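Local coordinates for protein leucine aminopeptidase A1, chloroplastic (Solanum lycopersicum, PDB 5D8N) that removes N-terminal amino acids, preferably leucine, from peptides as a magnesium-dependent homohexameric M17 aminopeptidase, and also has protein-folding chaperone activity, at residues P454-M463 against I481-Q489. The protein carries 1 engineered substitution. Residues are numbered along the deposited sequence; the frame is centred on the assembly and turned at random.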
loop_
_atom_site.group_PDB
_atom_site.type_symbol
_atom_site.label_atom_id
_atom_site.label_comp_id
_atom_site.label_asym_id
_atom_site.label_seq_id
_atom_site.Cartn_x
_atom_site.Cartn_y
_atom_site.Cartn_z
ATOM N N PRO A 454 5.818 -12.604 -27.968
ATOM C CA PRO A 454 6.363 -13.955 -28.068
ATOM C C PRO A 454 5.717 -14.902 -27.062
ATOM O O PRO A 454 5.549 -14.555 -25.899
ATOM C CB PRO A 454 7.835 -13.740 -27.705
ATOM C CG PRO A 454 7.808 -12.585 -26.741
ATOM C CD PRO A 454 6.709 -11.681 -27.247
ATOM N N MET A 455 5.474 -16.138 -27.469
ATOM C CA MET A 455 5.113 -17.177 -26.532
ATOM C C MET A 455 6.335 -17.891 -25.972
ATOM O O MET A 455 6.701 -18.977 -26.425
ATOM C CB MET A 455 4.141 -18.141 -27.204
ATOM C CG MET A 455 2.814 -17.416 -27.425
ATOM S SD MET A 455 1.480 -18.484 -27.958
ATOM C CE MET A 455 1.221 -19.420 -26.461
ATOM N N GLU A 456 7.068 -17.176 -25.123
ATOM C CA GLU A 456 8.345 -17.646 -24.604
ATOM C C GLU A 456 8.179 -18.882 -23.715
ATOM O O GLU A 456 7.653 -18.766 -22.605
ATOM C CB GLU A 456 9.015 -16.520 -23.826
ATOM C CG GLU A 456 10.264 -16.913 -23.067
ATOM C CD GLU A 456 11.307 -17.623 -23.922
ATOM O OE1 GLU A 456 11.557 -17.188 -25.063
ATOM O OE2 GLU A 456 11.855 -18.659 -23.476
ATOM N N GLU A 457 8.587 -20.048 -24.220
ATOM C CA GLU A 457 8.225 -21.347 -23.631
ATOM C C GLU A 457 8.814 -21.530 -22.238
ATOM O O GLU A 457 8.223 -22.188 -21.384
ATOM C CB GLU A 457 8.705 -22.545 -24.470
ATOM C CG GLU A 457 10.229 -22.618 -24.705
ATOM C CD GLU A 457 11.082 -23.389 -23.667
ATOM O OE1 GLU A 457 12.290 -23.073 -23.536
ATOM O OE2 GLU A 457 10.625 -24.373 -23.026
ATOM N N SER A 458 9.983 -20.947 -22.005
ATOM C CA SER A 458 10.648 -21.109 -20.709
ATOM C C SER A 458 9.810 -20.604 -19.542
ATOM O O SER A 458 10.103 -20.925 -18.386
ATOM C CB SER A 458 12.027 -20.436 -20.710
ATOM O OG SER A 458 11.937 -19.046 -20.957
ATOM N N TYR A 459 8.808 -19.769 -19.822
ATOM C CA TYR A 459 8.066 -19.170 -18.722
ATOM C C TYR A 459 6.991 -20.138 -18.240
ATOM O O TYR A 459 6.337 -19.894 -17.219
ATOM C CB TYR A 459 7.441 -17.833 -19.141
ATOM C CG TYR A 459 8.445 -16.748 -19.477
ATOM C CD1 TYR A 459 9.740 -16.755 -18.960
ATOM C CD2 TYR A 459 8.045 -15.635 -20.186
ATOM C CE1 TYR A 459 10.631 -15.746 -19.296
ATOM C CE2 TYR A 459 8.910 -14.620 -20.483
ATOM C CZ TYR A 459 10.206 -14.680 -20.049
ATOM O OH TYR A 459 11.027 -13.627 -20.370
ATOM N N TRP A 460 6.814 -21.247 -18.947
ATOM C CA TRP A 460 5.789 -22.197 -18.520
ATOM C C TRP A 460 6.074 -22.856 -17.157
ATOM O O TRP A 460 5.164 -23.181 -16.372
ATOM C CB TRP A 460 5.568 -23.276 -19.579
ATOM C CG TRP A 460 4.466 -24.194 -19.202
ATOM C CD1 TRP A 460 4.572 -25.531 -18.955
ATOM C CD2 TRP A 460 3.110 -23.834 -18.901
ATOM N NE1 TRP A 460 3.379 -26.009 -18.466
ATOM C CE2 TRP A 460 2.456 -25.002 -18.465
ATOM C CE3 TRP A 460 2.359 -22.668 -19.069
ATOM C CZ2 TRP A 460 1.089 -25.036 -18.173
ATOM C CZ3 TRP A 460 1.019 -22.676 -18.681
ATOM C CH2 TRP A 460 0.388 -23.874 -18.285
ATOM N N GLU A 461 7.358 -22.994 -16.860
ATOM C CA GLU A 461 7.815 -23.556 -15.598
ATOM C C GLU A 461 7.283 -22.745 -14.434
ATOM O O GLU A 461 6.905 -23.298 -13.429
ATOM C CB GLU A 461 9.348 -23.588 -15.584
ATOM C CG GLU A 461 9.976 -24.176 -14.323
ATOM C CD GLU A 461 9.844 -25.693 -14.200
ATOM O OE1 GLU A 461 9.516 -26.364 -15.209
ATOM O OE2 GLU A 461 10.031 -26.215 -13.075
ATOM N N SER A 462 7.045 -21.456 -14.621
ATOM C CA SER A 462 6.539 -20.660 -13.516
ATOM C C SER A 462 5.048 -20.909 -13.278
ATOM O O SER A 462 4.468 -20.328 -12.387
ATOM C CB SER A 462 6.793 -19.176 -13.788
ATOM O OG SER A 462 5.952 -18.751 -14.844
ATOM N N MET A 463 4.406 -21.689 -14.142
ATOM C CA MET A 463 2.986 -21.975 -13.994
ATOM C C MET A 463 2.713 -23.343 -13.351
ATOM O O MET A 463 1.582 -23.813 -13.352
ATOM C CB MET A 463 2.306 -21.892 -15.371
ATOM C CG MET A 463 2.377 -20.514 -16.013
ATOM S SD MET A 463 1.438 -19.257 -15.128
ATOM C CE MET A 463 -0.235 -19.562 -15.674
ATOM N N ILE A 481 2.255 -13.140 -21.471
ATOM C CA ILE A 481 2.807 -14.323 -22.084
ATOM C C ILE A 481 2.338 -15.613 -21.402
ATOM O O ILE A 481 1.937 -16.568 -22.084
ATOM C CB ILE A 481 4.337 -14.280 -22.073
ATOM C CG1 ILE A 481 4.816 -13.089 -22.899
ATOM C CG2 ILE A 481 4.925 -15.591 -22.575
ATOM C CD1 ILE A 481 6.287 -12.810 -22.762
ATOM N N THR A 482 2.444 -15.687 -20.082
ATOM C CA THR A 482 1.992 -16.884 -19.380
ATOM C C THR A 482 0.468 -17.055 -19.461
ATOM O O THR A 482 -0.049 -18.171 -19.516
ATOM C CB THR A 482 2.434 -16.908 -17.912
ATOM O OG1 THR A 482 2.048 -15.683 -17.256
ATOM C CG2 THR A 482 3.941 -17.120 -17.806
ATOM N N GLY A 483 -0.258 -15.954 -19.627
ATOM C CA GLY A 483 -1.680 -16.044 -19.949
ATOM C C GLY A 483 -1.896 -16.781 -21.255
ATOM O O GLY A 483 -2.723 -17.692 -21.347
ATOM N N ALA A 484 -1.106 -16.421 -22.259
ATOM C CA ALA A 484 -1.176 -17.107 -23.552
ATOM C C ALA A 484 -0.752 -18.576 -23.455
ATOM O O ALA A 484 -1.396 -19.461 -24.031
ATOM C CB ALA A 484 -0.339 -16.375 -24.586
ATOM N N LEU A 485 0.298 -18.837 -22.683
ATOM C CA LEU A 485 0.784 -20.198 -22.520
ATOM C C LEU A 485 -0.235 -21.054 -21.772
ATOM O O LEU A 485 -0.468 -22.213 -22.130
ATOM C CB LEU A 485 2.102 -20.216 -21.759
ATOM C CG LEU A 485 3.323 -19.609 -22.450
ATOM C CD1 LEU A 485 4.493 -19.550 -21.488
ATOM C CD2 LEU A 485 3.725 -20.413 -23.659
ATOM N N PHE A 486 -0.977 -20.430 -20.862
ATOM C CA PHE A 486 -2.075 -21.107 -20.189
ATOM C C PHE A 486 -3.134 -21.574 -21.182
ATOM O O PHE A 486 -3.536 -22.737 -21.186
ATOM C CB PHE A 486 -2.666 -20.235 -19.094
ATOM C CG PHE A 486 -3.869 -20.814 -18.441
ATOM C CD1 PHE A 486 -5.142 -20.610 -18.967
ATOM C CD2 PHE A 486 -3.746 -21.509 -17.254
ATOM C CE1 PHE A 486 -6.265 -21.123 -18.321
ATOM C CE2 PHE A 486 -4.859 -22.039 -16.613
ATOM C CZ PHE A 486 -6.100 -21.949 -17.213
ATOM N N LEU A 487 -3.570 -20.659 -22.035
ATOM C CA LEU A 487 -4.623 -20.950 -22.979
ATOM C C LEU A 487 -4.220 -22.036 -23.967
ATOM O O LEU A 487 -5.043 -22.848 -24.361
ATOM C CB LEU A 487 -5.044 -19.702 -23.731
ATOM C CG LEU A 487 -5.704 -18.621 -22.887
ATOM C CD1 LEU A 487 -5.942 -17.371 -23.743
ATOM C CD2 LEU A 487 -7.013 -19.121 -22.294
ATOM N N LYS A 488 -2.949 -22.057 -24.329
ATOM C CA LYS A 488 -2.409 -23.057 -25.236
ATOM C C LYS A 488 -2.621 -24.485 -24.738
ATOM O O LYS A 488 -2.655 -25.408 -25.540
ATOM C CB LYS A 488 -0.912 -22.815 -25.409
ATOM C CG LYS A 488 -0.211 -23.709 -26.423
ATOM C CD LYS A 488 1.222 -23.242 -26.631
ATOM C CE LYS A 488 2.042 -24.142 -27.543
ATOM N NZ LYS A 488 2.679 -25.196 -26.711
ATOM N N GLN A 489 -2.717 -24.676 -23.427
ATOM C CA GLN A 489 -2.897 -25.994 -22.849
ATOM C C GLN A 489 -4.243 -26.574 -23.265
ATOM O O GLN A 489 -4.532 -27.734 -22.989
ATOM C CB GLN A 489 -2.832 -25.927 -21.318
ATOM C CG GLN A 489 -1.449 -25.628 -20.751
ATOM C CD GLN A 489 -0.532 -26.823 -20.820
ATOM O OE1 GLN A 489 -0.935 -27.962 -20.560
ATOM N NE2 GLN A 489 0.674 -26.590 -21.284
#
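Trp460 and Leu485 lead the packing of a 3-10 segment, 457-463, against helix 479-488 in the catalytic domain of this M17 peptidase, with no hydrogen bond passing between the two segments. The helix packs on strands 426-429 and 496-501 of the central mixed beta-sheet, and its Phe486, which Met463 CE approaches, also touches Arg389, a predicted active-site residue. Apolar contacts carry the joint. Leu485 has its CB 3.6 Å from Trp460 CE3 and its CD1 3.4 Å from Glu456 O. Met455, at the centre of an inverse gamma turn, bends at chi3 (70°), which brings CE to 3.6 Å from Ala484 O and also against Leu485 CD2 and Lys488 CD. Ile481 CD1 meets the edge of the Tyr459 ring at CE2, 3.9 Å away, while Glu456 CG covers one face of that ring. Met463 SD lies 3.8 Å from Thr482 CB.

The Trp460 indole also meets an amide. That of Gln489 lies nearly parallel over one face, offset toward the rim (planes 6° apart), with NE2 3.5 Å from Trp460 CZ2; Met463 CB is on the opposite face, also near the rim. A chi1 of -176° sets Trp460 CG opposite the backbone N and sends the indole across Leu485 toward Gln489. With an alanine at Trp460, the Gln489 amide would probably lose the flat surface it lies on and a gap open beside Leu485.

The polar contacts run beside the joint and to a second subunit. Tyr459 OH bonds to Leu421 O and Ser424 N of the second subunit, and Glu456 OE2 forms a salt bridge with Lys449 of that subunit, tying the loop into the hexamer. Tyr459 O accepts from Ser462 N and, in the carbonyl plane, from Ser462 OG at 2.7 Å.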